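Local coordinates for 3-polyprenyl-4-hydroxybenzoate decarboxylase and related decarboxylases (Pelotomaculum thermopropionicum, PDB 6H6X), which is a UbiD-class, prenylated-FMN-dependent enzyme, known as HmfF, that probably decarboxylates aromatic acids, in an evolved dimeric form, at residues Glu7-Leu12 / Gly16-Val21; His368-Phe373 / Ala383-Pro388. The protein carries 8 engineered substitutions. One frame throughout, in Å; residues are numbered along the deposited sequence.

Interaction 1 of 2, residues Glu7-Leu12 / Gly16-Val21; sequences EWLAFL and GKLKRV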
ATOM      1  N   GLU B   7     -18.960  13.783  24.267  1.00 52.59           N
ATOM      2  CA  GLU B   7     -17.640  14.362  24.466  1.00 62.73           C
ATOM      3  C   GLU B   7     -16.640  13.895  23.394  1.00 67.33           C
ATOM      4  O   GLU B   7     -15.891  14.718  22.851  1.00 60.69           O
ATOM      5  CB  GLU B   7     -17.160  14.143  25.902  1.00 76.60           C
ATOM      6  CG  GLU B   7     -17.872  15.160  26.817  1.00 98.47           C
ATOM      7  CD  GLU B   7     -18.018  14.744  28.267  1.00110.65           C
ATOM      8  OE1 GLU B   7     -16.983  14.321  28.843  1.00110.76           O
ATOM      9  OE2 GLU B   7     -19.152  14.870  28.822  1.00103.25           O
ATOM     10  N   TRP B   8     -16.699  12.611  23.021  1.00 60.19           N
ATOM     11  CA  TRP B   8     -15.831  12.133  21.974  1.00 49.81           C
ATOM     12  C   TRP B   8     -16.107  12.874  20.692  1.00 39.22           C
ATOM     13  O   TRP B   8     -15.178  13.265  20.024  1.00 34.71           O
ATOM     14  CB  TRP B   8     -15.959  10.605  21.734  1.00 45.64           C
ATOM     15  CG  TRP B   8     -15.029  10.158  20.677  1.00 43.03           C
ATOM     16  CD1 TRP B   8     -15.338   9.883  19.381  1.00 44.73           C
ATOM     17  CD2 TRP B   8     -13.632  10.029  20.793  1.00 38.61           C
ATOM     18  NE1 TRP B   8     -14.222   9.543  18.700  1.00 41.78           N
ATOM     19  CE2 TRP B   8     -13.150   9.637  19.537  1.00 38.08           C
ATOM     20  CE3 TRP B   8     -12.726  10.201  21.859  1.00 43.09           C
ATOM     21  CZ2 TRP B   8     -11.796   9.415  19.285  1.00 39.33           C
ATOM     22  CZ3 TRP B   8     -11.388   9.971  21.633  1.00 42.92           C
ATOM     23  CH2 TRP B   8     -10.923   9.588  20.348  1.00 40.47           C
ATOM     24  N   LEU B   9     -17.374  13.076  20.342  1.00 40.11           N
ATOM     25  CA  LEU B   9     -17.663  13.886  19.133  1.00 44.97           C
ATOM     26  C   LEU B   9     -17.141  15.329  19.209  1.00 52.36           C
ATOM     27  O   LEU B   9     -16.735  15.884  18.186  1.00 62.46           O
ATOM     28  CB  LEU B   9     -19.143  13.890  18.777  1.00 42.81           C
ATOM     29  CG  LEU B   9     -19.761  12.545  18.498  1.00 39.66           C
ATOM     30  CD1 LEU B   9     -21.228  12.713  18.191  1.00 43.96           C
ATOM     31  CD2 LEU B   9     -19.060  11.828  17.346  1.00 43.14           C
ATOM     32  N   ALA B  10     -17.131  15.912  20.406  1.00 57.92           N
ATOM     33  CA  ALA B  10     -16.571  17.253  20.622  1.00 65.98           C
ATOM     34  C   ALA B  10     -15.075  17.246  20.362  1.00 64.66           C
ATOM     35  O   ALA B  10     -14.581  18.081  19.606  1.00 76.99           O
ATOM     36  CB  ALA B  10     -16.871  17.758  22.042  1.00 69.89           C
ATOM     37  N   PHE B  11     -14.364  16.299  20.968  1.00 62.25           N
ATOM     38  CA  PHE B  11     -12.935  16.064  20.678  1.00 59.76           C
ATOM     39  C   PHE B  11     -12.640  15.915  19.179  1.00 63.88           C
ATOM     40  O   PHE B  11     -11.690  16.513  18.676  1.00 63.86           O
ATOM     41  CB  PHE B  11     -12.472  14.826  21.433  1.00 64.27           C
ATOM     42  CG  PHE B  11     -11.019  14.465  21.221  1.00 69.84           C
ATOM     43  CD1 PHE B  11     -10.016  15.055  21.990  1.00 73.40           C
ATOM     44  CD2 PHE B  11     -10.664  13.483  20.297  1.00 67.32           C
ATOM     45  CE1 PHE B  11      -8.681  14.709  21.819  1.00 75.02           C
ATOM     46  CE2 PHE B  11      -9.339  13.131  20.118  1.00 73.52           C
ATOM     47  CZ  PHE B  11      -8.342  13.749  20.874  1.00 81.12           C
ATOM     48  N   LEU B  12     -13.454  15.149  18.448  1.00 69.23           N
ATOM     49  CA  LEU B  12     -13.218  14.996  17.000  1.00 65.46           C
ATOM     50  C   LEU B  12     -13.462  16.313  16.233  1.00 70.91           C
ATOM     51  O   LEU B  12     -12.712  16.637  15.306  1.00 62.92           O
ATOM     52  CB  LEU B  12     -14.100  13.891  16.382  1.00 58.01           C
ATOM     53  CG  LEU B  12     -13.980  12.429  16.787  1.00 52.54           C
ATOM     54  CD1 LEU B  12     -15.086  11.639  16.107  1.00 53.08           C
ATOM     55  CD2 LEU B  12     -12.646  11.874  16.378  1.00 43.45           C
ATOM     56  N   GLY B  16     -10.928  18.866  13.684  1.00 84.43           N
ATOM     57  CA  GLY B  16     -11.375  18.752  12.267  1.00 86.62           C
ATOM     58  C   GLY B  16     -11.529  17.344  11.677  1.00 91.39           C
ATOM     59  O   GLY B  16     -11.220  17.132  10.509  1.00 99.75           O
ATOM     60  N   LYS B  17     -11.986  16.379  12.480  1.00 85.08           N
ATOM     61  CA  LYS B  17     -12.164  14.974  12.051  1.00 69.99           C
ATOM     62  C   LYS B  17     -13.609  14.502  12.202  1.00 66.85           C
ATOM     63  O   LYS B  17     -13.897  13.312  12.199  1.00 67.98           O
ATOM     64  CB  LYS B  17     -11.201  14.077  12.831  1.00 65.84           C
ATOM     65  CG  LYS B  17      -9.751  14.530  12.716  1.00 70.85           C
ATOM     66  CD  LYS B  17      -8.819  13.395  12.345  1.00 77.71           C
ATOM     67  CE  LYS B  17      -7.502  13.918  11.807  1.00 82.97           C
ATOM     68  NZ  LYS B  17      -6.537  12.809  11.589  1.00 92.28           N
ATOM     69  N   LEU B  18     -14.520  15.456  12.328  1.00 60.55           N
ATOM     70  CA  LEU B  18     -15.933  15.207  12.251  1.00 66.11           C
ATOM     71  C   LEU B  18     -16.472  16.195  11.241  1.00 59.89           C
ATOM     72  O   LEU B  18     -16.303  17.392  11.416  1.00 70.09           O
ATOM     73  CB  LEU B  18     -16.604  15.462  13.602  1.00 66.62           C
ATOM     74  CG  LEU B  18     -18.133  15.251  13.662  1.00 67.04           C
ATOM     75  CD1 LEU B  18     -18.499  13.774  13.603  1.00 60.74           C
ATOM     76  CD2 LEU B  18     -18.726  15.866  14.913  1.00 70.62           C
ATOM     77  N   LYS B  19     -17.155  15.694  10.229  1.00 56.48           N
ATOM     78  CA  LYS B  19     -17.824  16.536   9.266  1.00 60.73           C
ATOM     79  C   LYS B  19     -19.270  16.173   9.335  1.00 61.67           C
ATOM     80  O   LYS B  19     -19.628  15.026   9.530  1.00 58.98           O
ATOM     81  CB  LYS B  19     -17.243  16.370   7.836  1.00 60.71           C
ATOM     82  CG  LYS B  19     -15.718  16.596   7.781  1.00 68.17           C
ATOM     83  CD  LYS B  19     -15.193  17.567   6.716  1.00 83.03           C
ATOM     84  CE  LYS B  19     -14.919  16.898   5.365  1.00 93.28           C
ATOM     85  NZ  LYS B  19     -13.743  15.961   5.288  1.00 92.37           N
ATOM     86  N   ARG B  20     -20.121  17.177   9.198  1.00 61.16           N
ATOM     87  CA  ARG B  20     -21.539  16.987   9.214  1.00 58.78           C
ATOM     88  C   ARG B  20     -22.052  16.933   7.799  1.00 58.43           C
ATOM     89  O   ARG B  20     -21.478  17.531   6.889  1.00 67.67           O
ATOM     90  CB  ARG B  20     -22.168  18.151   9.980  1.00 65.80           C
ATOM     91  CG  ARG B  20     -21.561  18.302  11.382  1.00 62.40           C
ATOM     92  CD  ARG B  20     -21.965  19.624  11.986  1.00 67.34           C
ATOM     93  NE  ARG B  20     -21.647  19.647  13.415  1.00 63.96           N
ATOM     94  CZ  ARG B  20     -22.489  19.299  14.386  1.00 59.01           C
ATOM     95  NH1 ARG B  20     -23.744  18.883  14.139  1.00 51.90           N
ATOM     96  NH2 ARG B  20     -22.057  19.349  15.626  1.00 56.17           N
ATOM     97  N   VAL B  21     -23.150  16.220   7.625  1.00 58.97           N
ATOM     98  CA  VAL B  21     -23.816  16.110   6.371  1.00 59.07           C
ATOM     99  C   VAL B  21     -25.257  16.544   6.608  1.00 71.53           C
ATOM    100  O   VAL B  21     -26.121  15.738   7.104  1.00 57.44           O
ATOM    101  CB  VAL B  21     -23.761  14.662   5.863  1.00 62.43           C
ATOM    102  CG1 VAL B  21     -24.584  14.505   4.597  1.00 60.60           C
ATOM    103  CG2 VAL B  21     -22.313  14.239   5.634  1.00 58.89           C
TER

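Interaction 2 of 2, residues His368-Phe373 / Ala383-Pro388; sequences HEINIF and ATRCQP. Engineered in segment 383-388: Pro-388 (natural residue Ala). With CA (calcium ion), chain J.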
ATOM      1  N   HIS B 368      13.862  -4.218  13.392  1.00 54.24           N
ATOM      2  CA  HIS B 368      13.325  -3.050  14.137  1.00 52.29           C
ATOM      3  C   HIS B 368      13.267  -1.752  13.375  1.00 47.68           C
ATOM      4  O   HIS B 368      12.395  -0.941  13.631  1.00 56.41           O
ATOM      5  CB  HIS B 368      14.069  -2.841  15.497  1.00 64.98           C
ATOM      6  CG  HIS B 368      15.543  -2.510  15.375  1.00 76.81           C
ATOM      7  ND1 HIS B 368      16.085  -1.316  15.814  1.00 83.64           N
ATOM      8  CD2 HIS B 368      16.585  -3.226  14.883  1.00 85.61           C
ATOM      9  CE1 HIS B 368      17.389  -1.307  15.580  1.00 87.06           C
ATOM     10  NE2 HIS B 368      17.721  -2.460  15.029  1.00 87.34           N
ATOM     11  N   GLU B 369      14.163  -1.525  12.434  1.00 47.78           N
ATOM     12  CA  GLU B 369      14.143  -0.259  11.685  1.00 52.21           C
ATOM     13  C   GLU B 369      13.090  -0.169  10.541  1.00 52.42           C
ATOM     14  O   GLU B 369      12.944   0.907   9.951  1.00 53.13           O
ATOM     15  CB  GLU B 369      15.556   0.114  11.211  1.00 62.57           C
ATOM     16  CG  GLU B 369      16.034  -0.458   9.870  1.00 74.30           C
ATOM     17  CD  GLU B 369      16.451  -1.932   9.934  1.00 82.49           C
ATOM     18  OE1 GLU B 369      16.752  -2.432  11.061  1.00 76.27           O
ATOM     19  OE2 GLU B 369      16.512  -2.563   8.836  1.00 72.22           O
ATOM     20  N   ILE B 370      12.386  -1.279  10.223  1.00 45.83           N
ATOM     21  CA  ILE B 370      11.347  -1.269   9.172  1.00 38.56           C
ATOM     22  C   ILE B 370      10.098  -0.740   9.846  1.00 36.77           C
ATOM     23  O   ILE B 370       9.744  -1.120  10.963  1.00 43.90           O
ATOM     24  CB  ILE B 370      11.115  -2.671   8.570  1.00 36.64           C
ATOM     25  CG1 ILE B 370      12.374  -3.186   7.857  1.00 33.51           C
ATOM     26  CG2 ILE B 370       9.910  -2.666   7.633  1.00 38.88           C
ATOM     27  CD1 ILE B 370      12.842  -2.344   6.667  1.00 37.36           C
ATOM     28  N   ASN B 371       9.445   0.203   9.210  1.00 36.37           N
ATOM     29  CA  ASN B 371       8.142   0.642   9.718  1.00 33.74           C
ATOM     30  C   ASN B 371       7.077  -0.384   9.228  1.00 38.60           C
ATOM     31  O   ASN B 371       6.689  -0.424   8.030  1.00 38.03           O
ATOM     32  CB  ASN B 371       7.858   2.063   9.223  1.00 35.66           C
ATOM     33  CG  ASN B 371       6.486   2.559   9.583  1.00 39.96           C
ATOM     34  OD1 ASN B 371       5.752   1.953  10.385  1.00 41.58           O
ATOM     35  ND2 ASN B 371       6.099   3.647   8.941  1.00 45.47           N
ATOM     36  N   ILE B 372       6.624  -1.188  10.157  1.00 34.57           N
ATOM     37  CA  ILE B 372       5.701  -2.245   9.895  1.00 36.53           C
ATOM     38  C   ILE B 372       4.297  -1.801   9.582  1.00 41.18           C
ATOM     39  O   ILE B 372       3.503  -2.630   9.073  1.00 39.66           O
ATOM     40  CB  ILE B 372       5.634  -3.254  11.042  1.00 34.19           C
ATOM     41  CG1 ILE B 372       5.083  -2.632  12.302  1.00 36.94           C
ATOM     42  CG2 ILE B 372       7.008  -3.864  11.291  1.00 35.82           C
ATOM     43  CD1 ILE B 372       4.699  -3.623  13.335  1.00 34.59           C
ATOM     44  N   PHE B 373       3.992  -0.527   9.857  1.00 38.47           N
ATOM     45  CA  PHE B 373       2.695   0.061   9.513  1.00 46.04           C
ATOM     46  C   PHE B 373       2.663   0.605   8.109  1.00 43.15           C
ATOM     47  O   PHE B 373       1.616   1.092   7.687  1.00 50.51           O
ATOM     48  CB  PHE B 373       2.292   1.167  10.510  1.00 46.04           C
ATOM     49  CG  PHE B 373       2.246   0.672  11.910  1.00 45.02           C
ATOM     50  CD1 PHE B 373       1.203  -0.123  12.306  1.00 42.15           C
ATOM     51  CD2 PHE B 373       3.302   0.895  12.785  1.00 44.45           C
ATOM     52  CE1 PHE B 373       1.168  -0.658  13.573  1.00 38.34           C
ATOM     53  CE2 PHE B 373       3.282   0.346  14.040  1.00 42.13           C
ATOM     54  CZ  PHE B 373       2.203  -0.417  14.446  1.00 41.80           C
ATOM     55  N   ALA B 383      11.098  -8.296  -0.343  1.00 30.44           N
ATOM     56  CA  ALA B 383      11.748  -8.371  -1.640  1.00 34.72           C
ATOM     57  C   ALA B 383      13.281  -8.501  -1.502  1.00 41.26           C
ATOM     58  O   ALA B 383      13.892  -9.242  -2.275  1.00 40.53           O
ATOM     59  CB  ALA B 383      11.426  -7.154  -2.518  1.00 33.94           C
ATOM     60  N   THR B 384      13.889  -7.813  -0.531  1.00 35.53           N
ATOM     61  CA  THR B 384      15.338  -7.740  -0.504  1.00 37.70           C
ATOM     62  C   THR B 384      15.985  -8.637   0.560  1.00 35.25           C
ATOM     63  O   THR B 384      17.158  -8.905   0.475  1.00 43.86           O
ATOM     64  CB  THR B 384      15.805  -6.257  -0.420  1.00 40.87           C
ATOM     65  OG1 THR B 384      15.352  -5.684   0.790  1.00 42.78           O
ATOM     66  CG2 THR B 384      15.198  -5.390  -1.563  1.00 42.01           C
ATOM     67  N   ARG B 385      15.239  -9.131   1.524  1.00 34.72           N
ATOM     68  CA  ARG B 385      15.783  -9.902   2.656  1.00 35.25           C
ATOM     69  C   ARG B 385      15.180 -11.273   2.863  1.00 37.15           C
ATOM     70  O   ARG B 385      15.561 -11.956   3.793  1.00 40.28           O
ATOM     71  CB  ARG B 385      15.621  -9.126   3.954  1.00 37.40           C
ATOM     72  CG  ARG B 385      16.281  -7.760   3.917  1.00 40.99           C
ATOM     73  CD  ARG B 385      15.834  -6.864   5.040  1.00 41.89           C
ATOM     74  NE  ARG B 385      16.503  -5.584   4.891  1.00 45.26           N
ATOM     75  CZ  ARG B 385      16.423  -4.570   5.745  1.00 46.32           C
ATOM     76  NH1 ARG B 385      15.660  -4.661   6.834  1.00 48.03           N
ATOM     77  NH2 ARG B 385      17.111  -3.458   5.501  1.00 52.90           N
ATOM     78  N   CYS B 386      14.262 -11.713   2.006  1.00 41.05           N
ATOM     79  CA  CYS B 386      13.716 -13.050   2.131  1.00 38.27           C
ATOM     80  C   CYS B 386      14.247 -13.916   0.989  1.00 40.58           C
ATOM     81  O   CYS B 386      14.127 -13.557  -0.189  1.00 41.59           O
ATOM     82  CB  CYS B 386      12.200 -13.015   2.166  1.00 38.78           C
ATOM     83  SG  CYS B 386      11.414 -14.639   1.940  1.00 44.36           S
ATOM     84  N   GLN B 387      14.851 -15.045   1.350  1.00 39.79           N
ATOM     85  CA  GLN B 387      15.222 -16.113   0.417  1.00 37.73           C
ATOM     86  C   GLN B 387      14.307 -17.293   0.708  1.00 32.80           C
ATOM     87  O   GLN B 387      14.488 -17.947   1.731  1.00 35.94           O
ATOM     88  CB  GLN B 387      16.715 -16.484   0.617  1.00 46.74           C
ATOM     89  CG  GLN B 387      17.669 -15.518  -0.101  1.00 53.54           C
ATOM     90  CD  GLN B 387      17.434 -15.478  -1.636  1.00 56.98           C
ATOM     91  OE1 GLN B 387      17.340 -14.401  -2.240  1.00 59.92           O
ATOM     92  NE2 GLN B 387      17.283 -16.640  -2.235  1.00 54.80           N
ATOM     93  N   PRO B 388      13.282 -17.529  -0.132  1.00 32.81           N
ATOM     94  CA  PRO B 388      12.195 -18.413   0.285  1.00 36.53           C
ATOM     95  C   PRO B 388      12.559 -19.877   0.613  1.00 35.95           C
ATOM     96  O   PRO B 388      11.876 -20.473   1.421  1.00 41.19           O
ATOM     97  CB  PRO B 388      11.226 -18.385  -0.889  1.00 32.84           C
ATOM     98  CG  PRO B 388      11.669 -17.391  -1.810  1.00 32.07           C
ATOM     99  CD  PRO B 388      12.921 -16.775  -1.342  1.00 35.45           C
TER
HETATM  100 CA    CA J 504      15.851 -13.464   5.940  1.00 44.12          CA
HETATM  101  O   HOH W   1      17.359 -14.374   7.947  1.00 53.68           O

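Interaction 1 of 2, residues Glu7-Leu12 / Gly16-Val21
Leu-18 lays its side chain against the last turns of helix 5-14, with its CB on the CB of Leu-12 at 4.1 Å and one methyl, CD2, against the main-chain oxygen of Leu-9 at 3.8 Å. The turn that brings it there is a Schellman motif: it ends helix 5-14, with Gly-16 as the C-prime residue, and the chain then turns back into strand 18-21. Leu-12 O is the pivot of the reversal. It accepts the amide of Lys-17, N to O 2.9 Å, in a nearly straight bond (167° at the hydrogen), although the donor lies tilted from the carbonyl plane. Gly-16 N serves the second bond of the motif, to Glu-13 O. Glycine suits the C-prime place because its phi is positive (56°), a conformation less favourable for most residues that carry a CB.

The apolar overlap follows from the first torsion of Leu-18: CG stands opposite the backbone N (chi1 179°), which carries the two methyls along the helix toward Leu-9. There CD1 of Leu-18 meets CD2 of Leu-9 at 4.3 Å, a loose branch-to-branch contact. A branched aliphatic residue fits here, since it can touch two successive turns of the helix at once. Leu-12 also reaches Leu-66 of helix 64-70, and strand 18-21 pairs with strand 43-46, so the turn fastens the N-terminal helix to the edge of a mixed sheet. Lys-17 keeps its apolar beginning at the turn while its amine heads away; its CB lies 3.9 Å from Leu-12 O.

Interaction 2 of 2, residues His368-Phe373 / Ala383-Pro388
Arg-385 and Glu-369 reach for each other from opposite directions, the guanidinium from the end of helix 375-385 and the carboxylate from the loop that follows strand 362-367. Their salt bridge spans a strand-to-helix connection in the C-terminal domain, beside a calcium site. It is single-pronged: NH1 of Arg-385 donates to OE2 of Glu-369 at 3.0 Å, with 151° at the hydrogen. The oxygen sits at the guanidinium edge, slightly out of its plane, and the two flat groups are turned 55° against each other, not laid side by side as in a two-bond pair. Arginine suits the place through its length, for the chain runs extended from CG to NE and spans much of the gap between the backbones; even the closest pair, the CA of Ile-370 and the CA of Arg-385, is 11.7 Å apart. Glu-369 makes up the rest by bending at chi2 (-77°), which turns its carboxylate toward the helix.

Ile-370 runs alongside the arginine, antiparallel to it, its CD1 methyl 3.7 Å from NH1 of Arg-385; beyond, it packs on Trp-380 and Ala-381 of the helix, a setting suited to a branched apolar residue. With an alanine in place of Arg-385, the Glu-369 carboxylate would probably lose its charged mate and a gap would open beside Ile-370 and Trp-380. The second subunit comes close, its Tyr-263 hydroxyl making a weak hydrogen bond with Arg-385 NE. Asp-391, Asp-418 and Thr-420 also bind the calcium ion, to which the main-chain oxygen of Arg-385 is bound at 2.6 Å.

Overall arrangement
The two contacts come in series along the chain, interaction 1 closing before interaction 2 opens, with centres 37 Å apart and nearest atoms about 15 Å apart. They share no helix, strand or sheet. Residues 7-12 and 16-21 join helix 5-14 to strand 18-21, which within this chain is an edge strand of a four-stranded mixed sheet, and belong to the N-terminal domain. Residues 368-373 precede helix 375-385 and residues 383-388 include its last turn, next to the five-stranded sheet of the C-terminal domain. Between these domains in sequence lies the one containing most of the prenylated-FMN pocket. Both contacts touch the second subunit, so well-separated parts of the chain take part in the dimer.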